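Local coordinates for protein c-di-GMP synthase (Capnocytophaga granulosa, PDB 6WT9) that makes the cyclic dinucleotide 3',3'-c-di-GMP from two GTP molecules, the second-messenger signal of a CBASS antiphage defence system, at residues A[17-22]-A[93-98]; A[40-45]-A[345-350]; A[69-74]-A[158-163]; A[225-230]-A[314-319]. One frame throughout, in Å; residues are numbered along the deposited sequence.

The four contacts are spread over a nucleotidyltransferase of the CD-NTase family, and none touches another. Interaction 1 (17-22 with 93-98) is nearly equidistant from the rest: its centre is about 24 Å from that of interaction 2, about 26 Å from interaction 3 and about 27 Å from interaction 4. Interactions 2 and 3 are the most widely separated pair, about 49 Å between centres, on opposite sides of the chain's centre, and interaction 3 is nested in the loop that interaction 2 closes. Segment 93-98 leads into strand 98-104 and segment 225-230 leaves strand 221-226, so interactions 1 and 4 each tie an end of the nucleotidyltransferase sheet to helical or loop structure.

Interaction 1 of 4, residues A[17-22]-A[93-98]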
loop_
_atom_site.group_PDB
_atom_site.type_symbol
_atom_site.label_atom_id
_atom_site.label_comp_id
_atom_site.label_asym_id
_atom_site.label_seq_id
_atom_site.Cartn_x
_atom_site.Cartn_y
_atom_site.Cartn_z
ATOM N N SER A 17 5.986 11.391 6.145
ATOM C CA SER A 17 4.623 11.658 5.701
ATOM C C SER A 17 4.425 13.089 5.220
ATOM O O SER A 17 3.514 13.340 4.423
ATOM C CB SER A 17 3.629 11.355 6.829
ATOM O OG SER A 17 3.889 12.143 7.978
ATOM N N ASN A 18 5.251 14.028 5.679
ATOM C CA ASN A 18 5.146 15.439 5.311
ATOM C C ASN A 18 6.538 15.952 4.964
ATOM O O ASN A 18 7.117 16.764 5.695
ATOM C CB ASN A 18 4.516 16.241 6.453
ATOM C CG ASN A 18 4.276 17.696 6.096
ATOM O OD1 ASN A 18 4.447 18.109 4.949
ATOM N ND2 ASN A 18 3.874 18.483 7.086
ATOM N N PRO A 19 7.110 15.488 3.847
ATOM C CA PRO A 19 8.502 15.854 3.539
ATOM C C PRO A 19 8.686 17.325 3.213
ATOM O O PRO A 19 9.767 17.871 3.469
ATOM C CB PRO A 19 8.840 14.963 2.335
ATOM C CG PRO A 19 7.525 14.717 1.680
ATOM C CD PRO A 19 6.524 14.629 2.803
ATOM N N GLU A 20 7.674 17.982 2.653
ATOM C CA GLU A 20 7.767 19.406 2.361
ATOM C C GLU A 20 7.519 20.272 3.587
ATOM O O GLU A 20 7.599 21.500 3.483
ATOM C CB GLU A 20 6.787 19.777 1.247
ATOM C CG GLU A 20 6.969 18.947 -0.013
ATOM C CD GLU A 20 6.097 19.414 -1.160
ATOM O OE1 GLU A 20 5.493 20.501 -1.046
ATOM O OE2 GLU A 20 6.016 18.693 -2.177
ATOM N N LYS A 21 7.224 19.659 4.736
ATOM C CA LYS A 21 7.067 20.372 6.004
ATOM C C LYS A 21 5.995 21.454 5.909
ATOM O O LYS A 21 6.178 22.580 6.374
ATOM C CB LYS A 21 8.400 20.961 6.471
ATOM C CG LYS A 21 9.478 19.916 6.703
ATOM C CD LYS A 21 10.832 20.558 6.951
ATOM C CE LYS A 21 11.908 19.504 7.155
ATOM N NZ LYS A 21 13.261 20.111 7.288
ATOM N N LEU A 22 4.868 21.111 5.292
ATOM C CA LEU A 22 3.745 22.035 5.208
ATOM C C LEU A 22 3.145 22.221 6.595
ATOM O O LEU A 22 2.717 21.249 7.228
ATOM C CB LEU A 22 2.702 21.508 4.225
ATOM C CG LEU A 22 3.254 21.186 2.833
ATOM C CD1 LEU A 22 2.157 20.699 1.899
ATOM C CD2 LEU A 22 3.965 22.397 2.246
ATOM N N LYS A 93 4.190 7.374 2.988
ATOM C CA LYS A 93 5.122 8.403 2.553
ATOM C C LYS A 93 4.382 9.485 1.782
ATOM O O LYS A 93 3.515 9.188 0.954
ATOM C CB LYS A 93 6.229 7.817 1.675
ATOM C CG LYS A 93 6.972 6.643 2.290
ATOM C CD LYS A 93 8.267 6.372 1.539
ATOM C CE LYS A 93 8.044 6.357 0.036
ATOM N NZ LYS A 93 9.325 6.251 -0.720
ATOM N N GLY A 94 4.729 10.743 2.059
ATOM C CA GLY A 94 4.155 11.839 1.295
ATOM C C GLY A 94 4.519 11.769 -0.175
ATOM O O GLY A 94 3.709 12.100 -1.043
ATOM N N TYR A 95 5.740 11.335 -0.473
ATOM C CA TYR A 95 6.192 11.153 -1.852
ATOM C C TYR A 95 5.870 9.751 -2.354
ATOM O O TYR A 95 6.710 9.056 -2.922
ATOM C CB TYR A 95 7.684 11.444 -1.955
ATOM C CG TYR A 95 8.036 12.906 -1.812
ATOM C CD1 TYR A 95 7.112 13.895 -2.129
ATOM C CD2 TYR A 95 9.288 13.298 -1.360
ATOM C CE1 TYR A 95 7.428 15.234 -2.000
ATOM C CE2 TYR A 95 9.616 14.635 -1.230
ATOM C CZ TYR A 95 8.682 15.598 -1.550
ATOM O OH TYR A 95 9.001 16.930 -1.422
ATOM N N SER A 96 4.629 9.328 -2.132
ATOM C CA SER A 96 4.202 8.000 -2.544
ATOM C C SER A 96 4.040 7.944 -4.057
ATOM O O SER A 96 3.393 8.808 -4.658
ATOM C CB SER A 96 2.889 7.632 -1.857
ATOM O OG SER A 96 2.448 6.344 -2.251
ATOM N N ASP A 97 4.634 6.930 -4.676
ATOM C CA ASP A 97 4.446 6.722 -6.101
ATOM C C ASP A 97 3.090 6.067 -6.352
ATOM O O ASP A 97 2.345 5.730 -5.426
ATOM C CB ASP A 97 5.586 5.887 -6.677
ATOM C CG ASP A 97 5.831 4.612 -5.896
ATOM O OD1 ASP A 97 4.947 3.729 -5.897
ATOM O OD2 ASP A 97 6.911 4.493 -5.282
ATOM N N ILE A 98 2.761 5.887 -7.627
ATOM C CA ILE A 98 1.496 5.290 -8.030
ATOM C C ILE A 98 1.756 4.400 -9.236
ATOM O O ILE A 98 2.674 4.642 -10.025
ATOM C CB ILE A 98 0.431 6.370 -8.341
ATOM C CG1 ILE A 98 -0.959 5.748 -8.484
ATOM C CG2 ILE A 98 0.804 7.155 -9.590
ATOM C CD1 ILE A 98 -2.079 6.766 -8.485
#
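A CH-pi contact joins the type I turn N18-K21, between helices 6-17 and 23-32, to the loop that leads into strand 98-104 of the nucleotidyltransferase sheet. P19 lies over one face of the Y95 ring: CG of P19 is 3.5 Å from the ring centroid of Y95 and only 10° off the ring normal, so a C-H on the pyrrolidine CG of P19 can point into the tyrosine pi cloud. Y95 CG lies anti to its own carbonyl carbon (chi1 -71°), which sends the ring under the proline. E20 meets the same ring at its phenol end, with E20 CG 3.2 Å from Y95 OH, while E20 OE2 lies in the ring plane at the edge, 3.7 Å from Y95 CE1. At the base of the contact the backbones close up, S17 O standing 3.5 Å from G94 CA. Behind the proline, the turn is held by N18, whose OD1 accepts from L22 N at 3.1 Å and also bonds Y56 OH. The joint between the segments therefore rests on dispersion and CH-pi attraction, while the polar bonding fixes the shape of the turn that presents P19.

Interaction 2 of 4, residues A[40-45]-A[345-350]; sequences DVLKYI and SNLQSY
V41, L42 and I45 on helix 40-49 meet L347 and Y350 at the C-terminal end of the chain, where helix 327-347 runs out. Aliphatic packing makes up one group. L347 CD1 touches two partners, 3.7 Å from L42 CD2 and 3.9 Å from I45 CD1, while L347 CD2 also approaches I45 CD1. The side chains of L42 and L347 cross at about a right angle, so they meet through methyls and not along their lengths. L347 reaches this position with CG anti to its backbone N (chi1 170°).

Aliphatic-aromatic packing is the second group. V41 CG1 comes to 3.5 Å from Y350 CE2; the two side chains come from opposite directions, and the methyl meets the ring obliquely. Y350 CG, anti to the carbonyl carbon (chi1 -49°), directs the ring there. L42 CD2 lies over one face of the same ring, 4.2 Å from Y350 CG, so L42 serves both groups. N346 adds a looser contact, its CB 4.3 Å from V41 CG2.

Polar interactions lie at the margins and use partners beyond the two segments. Y350 OH is hydrogen-bonded to N39 ND2, just ahead of helix 40-49, and N346 ND2 to Y6 OH. Y350 N donates to L347 O at 2.9 Å in the chain's last turn. V292 of helix 291-304 touches both I45 and L347, extending the apolar patch.

Contacts across the segments are mostly carbon to carbon, with V41 CG1 also beside the phenol oxygen of Y350. The attachment is thus chiefly hydrophobic, and the tyrosine hydroxyl and asparagine amide add polar bonds to N39 and Y6 at its margin.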
loop_
_atom_site.group_PDB
_atom_site.type_symbol
_atom_site.label_atom_id
_atom_site.label_comp_id
_atom_site.label_asym_id
_atom_site.label_seq_id
_atom_site.Cartn_x
_atom_site.Cartn_y
_atom_site.Cartn_z
ATOM N N ASP A 40 5.735 11.820 23.714
ATOM C CA ASP A 40 6.311 11.421 22.434
ATOM C C ASP A 40 5.741 10.103 21.922
ATOM O O ASP A 40 5.601 9.927 20.706
ATOM C CB ASP A 40 7.832 11.328 22.555
ATOM C CG ASP A 40 8.472 12.661 22.892
ATOM O OD1 ASP A 40 7.969 13.701 22.418
ATOM O OD2 ASP A 40 9.478 12.669 23.631
ATOM N N VAL A 41 5.415 9.165 22.814
ATOM C CA VAL A 41 4.935 7.870 22.342
ATOM C C VAL A 41 3.542 7.998 21.736
ATOM O O VAL A 41 3.218 7.306 20.765
ATOM C CB VAL A 41 4.977 6.823 23.473
ATOM C CG1 VAL A 41 3.996 7.169 24.577
ATOM C CG2 VAL A 41 4.703 5.429 22.923
ATOM N N LEU A 42 2.707 8.893 22.270
ATOM C CA LEU A 42 1.392 9.111 21.677
ATOM C C LEU A 42 1.492 9.846 20.348
ATOM O O LEU A 42 0.683 9.600 19.446
ATOM C CB LEU A 42 0.493 9.889 22.641
ATOM C CG LEU A 42 0.237 9.281 24.020
ATOM C CD1 LEU A 42 -0.753 10.132 24.796
ATOM C CD2 LEU A 42 -0.253 7.843 23.907
ATOM N N LYS A 43 2.467 10.750 20.212
ATOM C CA LYS A 43 2.668 11.446 18.944
ATOM C C LYS A 43 3.050 10.469 17.843
ATOM O O LYS A 43 2.507 10.518 16.733
ATOM C CB LYS A 43 3.753 12.514 19.090
ATOM C CG LYS A 43 3.444 13.641 20.052
ATOM C CD LYS A 43 4.612 14.617 20.088
ATOM C CE LYS A 43 4.366 15.771 21.037
ATOM N NZ LYS A 43 5.510 16.727 21.025
ATOM N N TYR A 44 3.999 9.576 18.134
ATOM C CA TYR A 44 4.472 8.634 17.129
ATOM C C TYR A 44 3.364 7.680 16.704
ATOM O O TYR A 44 3.188 7.420 15.508
ATOM C CB TYR A 44 5.678 7.864 17.670
ATOM C CG TYR A 44 6.226 6.819 16.727
ATOM C CD1 TYR A 44 6.925 7.183 15.585
ATOM C CD2 TYR A 44 6.053 5.465 16.985
ATOM C CE1 TYR A 44 7.430 6.231 14.723
ATOM C CE2 TYR A 44 6.555 4.506 16.130
ATOM C CZ TYR A 44 7.244 4.893 15.001
ATOM O OH TYR A 44 7.745 3.939 14.146
ATOM N N ILE A 45 2.599 7.161 17.665
ATOM C CA ILE A 45 1.523 6.231 17.340
ATOM C C ILE A 45 0.428 6.932 16.546
ATOM O O ILE A 45 -0.076 6.395 15.552
ATOM C CB ILE A 45 0.969 5.589 18.624
ATOM C CG1 ILE A 45 2.059 4.782 19.332
ATOM C CG2 ILE A 45 -0.221 4.695 18.307
ATOM C CD1 ILE A 45 1.681 4.359 20.734
ATOM N N SER A 345 3.865 -2.194 25.173
ATOM C CA SER A 345 4.362 -2.112 26.542
ATOM C C SER A 345 4.614 -0.665 26.954
ATOM O O SER A 345 4.341 -0.282 28.099
ATOM C CB SER A 345 5.635 -2.947 26.685
ATOM O OG SER A 345 6.693 -2.408 25.917
ATOM N N ASN A 346 5.124 0.155 26.036
ATOM C CA ASN A 346 5.350 1.567 26.322
ATOM C C ASN A 346 4.064 2.382 26.331
ATOM O O ASN A 346 4.086 3.537 26.768
ATOM C CB ASN A 346 6.321 2.169 25.300
ATOM C CG ASN A 346 7.657 1.451 25.267
ATOM O OD1 ASN A 346 8.046 0.795 26.233
ATOM N ND2 ASN A 346 8.369 1.573 24.152
ATOM N N LEU A 347 2.951 1.810 25.874
ATOM C CA LEU A 347 1.690 2.528 25.729
ATOM C C LEU A 347 0.674 2.203 26.815
ATOM O O LEU A 347 -0.166 3.054 27.131
ATOM C CB LEU A 347 1.075 2.217 24.358
ATOM C CG LEU A 347 -0.360 2.654 24.060
ATOM C CD1 LEU A 347 -0.459 4.170 23.978
ATOM C CD2 LEU A 347 -0.863 2.009 22.783
ATOM N N GLN A 348 0.742 1.007 27.406
ATOM C CA GLN A 348 -0.329 0.528 28.277
ATOM C C GLN A 348 -0.574 1.431 29.481
ATOM O O GLN A 348 -1.680 1.417 30.033
ATOM C CB GLN A 348 -0.022 -0.897 28.745
ATOM C CG GLN A 348 1.344 -1.067 29.395
ATOM C CD GLN A 348 1.696 -2.524 29.636
ATOM O OE1 GLN A 348 0.814 -3.375 29.767
ATOM N NE2 GLN A 348 2.989 -2.821 29.689
ATOM N N SER A 349 0.418 2.222 29.900
ATOM C CA SER A 349 0.219 3.108 31.043
ATOM C C SER A 349 -0.742 4.251 30.736
ATOM O O SER A 349 -1.269 4.867 31.669
ATOM C CB SER A 349 1.559 3.673 31.515
ATOM O OG SER A 349 2.165 4.460 30.504
ATOM N N TYR A 350 -0.974 4.551 29.459
ATOM C CA TYR A 350 -1.910 5.591 29.053
ATOM C C TYR A 350 -3.289 5.044 28.717
ATOM O O TYR A 350 -4.192 5.827 28.409
ATOM C CB TYR A 350 -1.363 6.359 27.845
ATOM C CG TYR A 350 0.066 6.830 27.995
ATOM C CD1 TYR A 350 0.357 8.048 28.592
ATOM C CD2 TYR A 350 1.124 6.059 27.530
ATOM C CE1 TYR A 350 1.662 8.482 28.727
ATOM C CE2 TYR A 350 2.429 6.484 27.661
ATOM C CZ TYR A 350 2.694 7.697 28.258
ATOM O OH TYR A 350 3.995 8.122 28.388
#

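Interaction 3 of 4, residues A[69-74]-A[158-163]; sequences LHLQDI and EQKLSS
K160 packs along the end of helix 54-71, and nearly every atom of its side chain has a neighbour there. CB starts against I74: CB of K160 is 3.8 Å from I74 CG2 and slightly farther from I74 CD1, the two side chains running antiparallel alongside one another. From CB the chain leaves with CG anti to the backbone N (chi1 160°), then bends at chi2 (67°) and again at chi3 (64°), which folds it over the backbone of H70. CG and CD of K160 both lie about 3.5 Å from H70 O, and CD also faces H70 CB. CE comes nearest to this carbonyl, 3.4 Å between K160 CE and H70 O, so the oxygen, which already accepts from D73 N, has the lysine methylenes packed against it.

Both segments fall within the nucleotidyltransferase family region, and their helices, 54-71 and 147-164, lie against its sheet. Underneath the lysine, L71 CD2 meets L161 CG at 3.9 Å, their side chains crossing at about a right angle; L71 also touches Y80 of strand 78-83, and L161 touches I176 and I178 of strand 176-180.

Continuing to the tip, NZ of K160 stands 3.8 Å from D73 CB. The D73 carboxylate is near but beyond a salt bridge, with OD2 of D73 4.2 Å from NZ of K160; its negative charge would probably still favour the protonated amine. A water bridges the ammonium to the backbone, accepting from K160 NZ at 2.6 Å and donating to D73 O.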
loop_
_atom_site.group_PDB
_atom_site.type_symbol
_atom_site.label_atom_id
_atom_site.label_comp_id
_atom_site.label_asym_id
_atom_site.label_seq_id
_atom_site.Cartn_x
_atom_site.Cartn_y
_atom_site.Cartn_z
ATOM N N LEU A 69 -2.414 10.729 -19.983
ATOM C CA LEU A 69 -2.678 11.580 -21.142
ATOM C C LEU A 69 -1.607 11.411 -22.212
ATOM O O LEU A 69 -1.906 11.477 -23.411
ATOM C CB LEU A 69 -2.778 13.044 -20.716
ATOM C CG LEU A 69 -3.951 13.428 -19.810
ATOM C CD1 LEU A 69 -3.996 14.936 -19.604
ATOM C CD2 LEU A 69 -5.269 12.920 -20.379
ATOM N N HIS A 70 -0.353 11.205 -21.804
ATOM C CA HIS A 70 0.706 10.975 -22.781
ATOM C C HIS A 70 0.517 9.644 -23.497
ATOM O O HIS A 70 0.745 9.547 -24.708
ATOM C CB HIS A 70 2.075 11.031 -22.103
ATOM C CG HIS A 70 2.530 12.419 -21.774
ATOM N ND1 HIS A 70 2.818 13.356 -22.744
ATOM C CD2 HIS A 70 2.750 13.028 -20.586
ATOM C CE1 HIS A 70 3.194 14.484 -22.167
ATOM N NE2 HIS A 70 3.161 14.311 -20.857
ATOM N N LEU A 71 0.102 8.606 -22.767
ATOM C CA LEU A 71 -0.129 7.310 -23.395
ATOM C C LEU A 71 -1.364 7.329 -24.287
ATOM O O LEU A 71 -1.429 6.580 -25.269
ATOM C CB LEU A 71 -0.255 6.226 -22.327
ATOM C CG LEU A 71 1.025 5.945 -21.538
ATOM C CD1 LEU A 71 0.807 4.830 -20.523
ATOM C CD2 LEU A 71 2.163 5.596 -22.486
ATOM N N GLN A 72 -2.347 8.172 -23.970
ATOM C CA GLN A 72 -3.516 8.326 -24.829
ATOM C C GLN A 72 -3.189 9.005 -26.151
ATOM O O GLN A 72 -4.087 9.160 -26.985
ATOM C CB GLN A 72 -4.608 9.108 -24.097
ATOM C CG GLN A 72 -5.305 8.308 -23.009
ATOM C CD GLN A 72 -6.308 9.132 -22.227
ATOM O OE1 GLN A 72 -6.230 10.359 -22.196
ATOM N NE2 GLN A 72 -7.260 8.458 -21.592
ATOM N N ASP A 73 -1.941 9.414 -26.356
ATOM C CA ASP A 73 -1.488 9.950 -27.629
ATOM C C ASP A 73 -0.886 8.889 -28.541
ATOM O O ASP A 73 -0.479 9.221 -29.657
ATOM C CB ASP A 73 -0.456 11.062 -27.399
ATOM C CG ASP A 73 -1.058 12.304 -26.773
ATOM O OD1 ASP A 73 -2.296 12.352 -26.611
ATOM O OD2 ASP A 73 -0.293 13.236 -26.443
ATOM N N ILE A 74 -0.816 7.627 -28.107
ATOM C CA ILE A 74 -0.122 6.619 -28.902
ATOM C C ILE A 74 -0.757 5.237 -28.767
ATOM O O ILE A 74 -0.605 4.391 -29.656
ATOM C CB ILE A 74 1.374 6.581 -28.533
ATOM C CG1 ILE A 74 2.169 5.772 -29.560
ATOM C CG2 ILE A 74 1.572 6.025 -27.129
ATOM C CD1 ILE A 74 3.659 5.752 -29.304
ATOM N N GLU A 158 7.046 2.462 -24.156
ATOM C CA GLU A 158 8.459 2.801 -24.008
ATOM C C GLU A 158 8.826 4.009 -24.860
ATOM O O GLU A 158 9.502 4.931 -24.393
ATOM C CB GLU A 158 9.333 1.608 -24.389
ATOM C CG GLU A 158 9.316 0.472 -23.395
ATOM C CD GLU A 158 10.178 -0.693 -23.837
ATOM O OE1 GLU A 158 10.824 -0.587 -24.901
ATOM O OE2 GLU A 158 10.211 -1.715 -23.120
ATOM N N GLN A 159 8.386 4.016 -26.120
ATOM C CA GLN A 159 8.765 5.086 -27.036
ATOM C C GLN A 159 8.212 6.427 -26.574
ATOM O O GLN A 159 8.943 7.421 -26.497
ATOM C CB GLN A 159 8.277 4.757 -28.446
ATOM C CG GLN A 159 8.609 5.818 -29.481
ATOM C CD GLN A 159 8.165 5.422 -30.877
ATOM O OE1 GLN A 159 7.693 4.306 -31.099
ATOM N NE2 GLN A 159 8.315 6.339 -31.827
ATOM N N LYS A 160 6.917 6.471 -26.255
ATOM C CA LYS A 160 6.290 7.724 -25.845
ATOM C C LYS A 160 6.862 8.224 -24.522
ATOM O O LYS A 160 7.244 9.394 -24.403
ATOM C CB LYS A 160 4.775 7.540 -25.745
ATOM C CG LYS A 160 4.069 8.580 -24.886
ATOM C CD LYS A 160 4.123 9.964 -25.511
ATOM C CE LYS A 160 3.367 10.013 -26.829
ATOM N NZ LYS A 160 3.355 11.393 -27.393
ATOM N N LEU A 161 6.932 7.349 -23.516
ATOM C CA LEU A 161 7.376 7.783 -22.194
ATOM C C LEU A 161 8.842 8.197 -22.206
ATOM O O LEU A 161 9.211 9.196 -21.578
ATOM C CB LEU A 161 7.129 6.678 -21.168
ATOM C CG LEU A 161 5.652 6.358 -20.926
ATOM C CD1 LEU A 161 5.494 5.217 -19.930
ATOM C CD2 LEU A 161 4.900 7.596 -20.460
ATOM N N SER A 162 9.694 7.450 -22.914
ATOM C CA SER A 162 11.092 7.851 -23.040
ATOM C C SER A 162 11.241 9.167 -23.787
ATOM O O SER A 162 12.250 9.858 -23.614
ATOM C CB SER A 162 11.901 6.764 -23.751
ATOM O OG SER A 162 11.802 5.527 -23.068
ATOM N N SER A 163 10.257 9.527 -24.609
ATOM C CA SER A 163 10.281 10.780 -25.346
ATOM C C SER A 163 9.721 11.953 -24.555
ATOM O O SER A 163 10.013 13.106 -24.892
ATOM C CB SER A 163 9.498 10.628 -26.653
ATOM O OG SER A 163 9.097 11.887 -27.151
HETATM O O HOH W 1 2.114 11.068 -29.649
#

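Interaction 4 of 4, residues A[225-230]-A[314-319]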
loop_
_atom_site.group_PDB
_atom_site.type_symbol
_atom_site.label_atom_id
_atom_site.label_comp_id
_atom_site.label_asym_id
_atom_site.label_seq_id
_atom_site.Cartn_x
_atom_site.Cartn_y
_atom_site.Cartn_z
ATOM N N ARG A 225 -2.894 -14.774 -12.576
ATOM C CA ARG A 225 -3.965 -13.871 -12.176
ATOM C C ARG A 225 -3.575 -13.021 -10.972
ATOM O O ARG A 225 -3.004 -13.515 -9.997
ATOM C CB ARG A 225 -5.223 -14.675 -11.846
ATOM C CG ARG A 225 -6.346 -14.557 -12.857
ATOM C CD ARG A 225 -7.383 -15.641 -12.608
ATOM N NE ARG A 225 -8.744 -15.116 -12.550
ATOM C CZ ARG A 225 -9.804 -15.839 -12.203
ATOM N NH1 ARG A 225 -9.658 -17.116 -11.879
ATOM N NH2 ARG A 225 -11.008 -15.286 -12.175
ATOM N N ASP A 226 -3.898 -11.732 -11.052
ATOM C CA ASP A 226 -3.830 -10.818 -9.923
ATOM C C ASP A 226 -5.168 -10.106 -9.797
ATOM O O ASP A 226 -5.900 -9.955 -10.780
ATOM C CB ASP A 226 -2.697 -9.791 -10.077
ATOM C CG ASP A 226 -1.322 -10.408 -9.918
ATOM O OD1 ASP A 226 -1.203 -11.421 -9.195
ATOM O OD2 ASP A 226 -0.358 -9.882 -10.513
ATOM N N PHE A 227 -5.488 -9.674 -8.579
ATOM C CA PHE A 227 -6.787 -9.075 -8.269
ATOM C C PHE A 227 -6.581 -7.771 -7.509
ATOM O O PHE A 227 -6.920 -7.666 -6.324
ATOM C CB PHE A 227 -7.652 -10.051 -7.468
ATOM C CG PHE A 227 -7.873 -11.372 -8.156
ATOM C CD1 PHE A 227 -6.954 -12.403 -8.023
ATOM C CD2 PHE A 227 -9.000 -11.584 -8.933
ATOM C CE1 PHE A 227 -7.158 -13.620 -8.653
ATOM C CE2 PHE A 227 -9.210 -12.797 -9.565
ATOM C CZ PHE A 227 -8.287 -13.818 -9.425
ATOM N N PRO A 228 -6.040 -6.743 -8.169
ATOM C CA PRO A 228 -5.743 -5.493 -7.458
ATOM C C PRO A 228 -6.985 -4.664 -7.173
ATOM O O PRO A 228 -7.070 -4.008 -6.129
ATOM C CB PRO A 228 -4.792 -4.770 -8.416
ATOM C CG PRO A 228 -5.213 -5.241 -9.768
ATOM C CD PRO A 228 -5.668 -6.669 -9.596
ATOM N N PHE A 229 -7.953 -4.682 -8.090
ATOM C CA PHE A 229 -9.150 -3.868 -7.910
ATOM C C PHE A 229 -10.064 -4.462 -6.847
ATOM O O PHE A 229 -10.691 -3.725 -6.077
ATOM C CB PHE A 229 -9.888 -3.727 -9.240
ATOM C CG PHE A 229 -8.992 -3.366 -10.385
ATOM C CD1 PHE A 229 -8.077 -2.332 -10.267
ATOM C CD2 PHE A 229 -9.047 -4.075 -11.573
ATOM C CE1 PHE A 229 -7.244 -2.004 -11.317
ATOM C CE2 PHE A 229 -8.219 -3.751 -12.625
ATOM C CZ PHE A 229 -7.316 -2.716 -12.498
ATOM N N LEU A 230 -10.152 -5.793 -6.793
ATOM C CA LEU A 230 -10.907 -6.445 -5.729
ATOM C C LEU A 230 -10.272 -6.183 -4.371
ATOM O O LEU A 230 -10.976 -5.949 -3.383
ATOM C CB LEU A 230 -11.002 -7.947 -6.000
ATOM C CG LEU A 230 -11.641 -8.814 -4.913
ATOM C CD1 LEU A 230 -13.062 -8.353 -4.621
ATOM C CD2 LEU A 230 -11.623 -10.280 -5.322
ATOM N N SER A 314 -4.988 -13.812 1.380
ATOM C CA SER A 314 -4.915 -12.433 0.933
ATOM C C SER A 314 -6.298 -11.787 0.981
ATOM O O SER A 314 -7.321 -12.447 1.191
ATOM C CB SER A 314 -4.344 -12.360 -0.481
ATOM O OG SER A 314 -5.129 -13.114 -1.387
ATOM N N VAL A 315 -6.318 -10.467 0.777
ATOM C CA VAL A 315 -7.576 -9.724 0.823
ATOM C C VAL A 315 -8.541 -10.236 -0.240
ATOM O O VAL A 315 -9.743 -10.383 0.012
ATOM C CB VAL A 315 -7.310 -8.214 0.674
ATOM C CG1 VAL A 315 -8.616 -7.445 0.611
ATOM C CG2 VAL A 315 -6.457 -7.714 1.829
ATOM N N ASP A 316 -8.032 -10.530 -1.438
ATOM C CA ASP A 316 -8.875 -11.063 -2.501
ATOM C C ASP A 316 -9.230 -12.530 -2.299
ATOM O O ASP A 316 -10.097 -13.044 -3.014
ATOM C CB ASP A 316 -8.197 -10.883 -3.863
ATOM C CG ASP A 316 -6.801 -11.483 -3.913
ATOM O OD1 ASP A 316 -6.662 -12.704 -3.702
ATOM O OD2 ASP A 316 -5.843 -10.731 -4.181
ATOM N N GLY A 317 -8.583 -13.213 -1.357
ATOM C CA GLY A 317 -8.901 -14.593 -1.059
ATOM C C GLY A 317 -8.402 -15.613 -2.056
ATOM O O GLY A 317 -8.816 -16.775 -1.984
ATOM N N HIS A 318 -7.524 -15.225 -2.982
ATOM C CA HIS A 318 -7.023 -16.150 -3.991
ATOM C C HIS A 318 -5.631 -16.687 -3.687
ATOM O O HIS A 318 -5.139 -17.537 -4.438
ATOM C CB HIS A 318 -7.014 -15.484 -5.374
ATOM C CG HIS A 318 -8.379 -15.253 -5.943
ATOM N ND1 HIS A 318 -9.040 -14.049 -5.827
ATOM C CD2 HIS A 318 -9.208 -16.072 -6.633
ATOM C CE1 HIS A 318 -10.217 -14.136 -6.422
ATOM N NE2 HIS A 318 -10.344 -15.354 -6.917
ATOM N N GLU A 319 -4.983 -16.221 -2.622
ATOM C CA GLU A 319 -3.674 -16.733 -2.245
ATOM C C GLU A 319 -3.567 -16.790 -0.729
ATOM O O GLU A 319 -4.304 -16.117 -0.006
ATOM C CB GLU A 319 -2.533 -15.879 -2.820
ATOM C CG GLU A 319 -2.272 -16.102 -4.302
ATOM C CD GLU A 319 -0.834 -15.816 -4.690
ATOM O OE1 GLU A 319 -0.142 -15.104 -3.931
ATOM O OE2 GLU A 319 -0.392 -16.311 -5.748
HETATM O O HOH W 2 -4.395 -9.144 -5.528
#
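An Asx turn in the loop 314-319 presents D316 and H318 to the junction where strand 221-226 gives way to helix 228-241. F227, at the N-cap position of that helix, forms an offset stack with H318: the ring centroids are 3.7 Å apart and the planes differ by 6°. H318 ND1 lies above the F227 ring near its centre, and CE1 of F227 comes to 3.4 Å from CG of H318. On its own edge the imidazole has L230 CD2, near the ring plane.

D316 packs beside the stack. Its CB is 3.7 Å from F227 CB and 3.8 Å from L230 CD2. A chi1 of 55° places D316 CG between the backbone N and the carbonyl carbon, turning OD1 toward its own loop and leaving OD2 on the F227 side. OD1 of D316 accepts from H318 N at 2.8 Å, nearly along the C-O axis, and from S314 OG, from above the carboxylate plane. D316 OD2 accepts from a water at 2.5 Å, and F227 N donates to it at 3.3 Å, one short arm and one long.

F227 CZ lies over one face of the R225 guanidinium, whose NE is hydrogen-bonded to R210 O; R225 also makes a cation-pi contact with Y195. Gripped by two strong donors, OD1 orders the loop backbone carrying H318; the stack and the packing of D316 and L230 join loop to helix, with the water a secondary link.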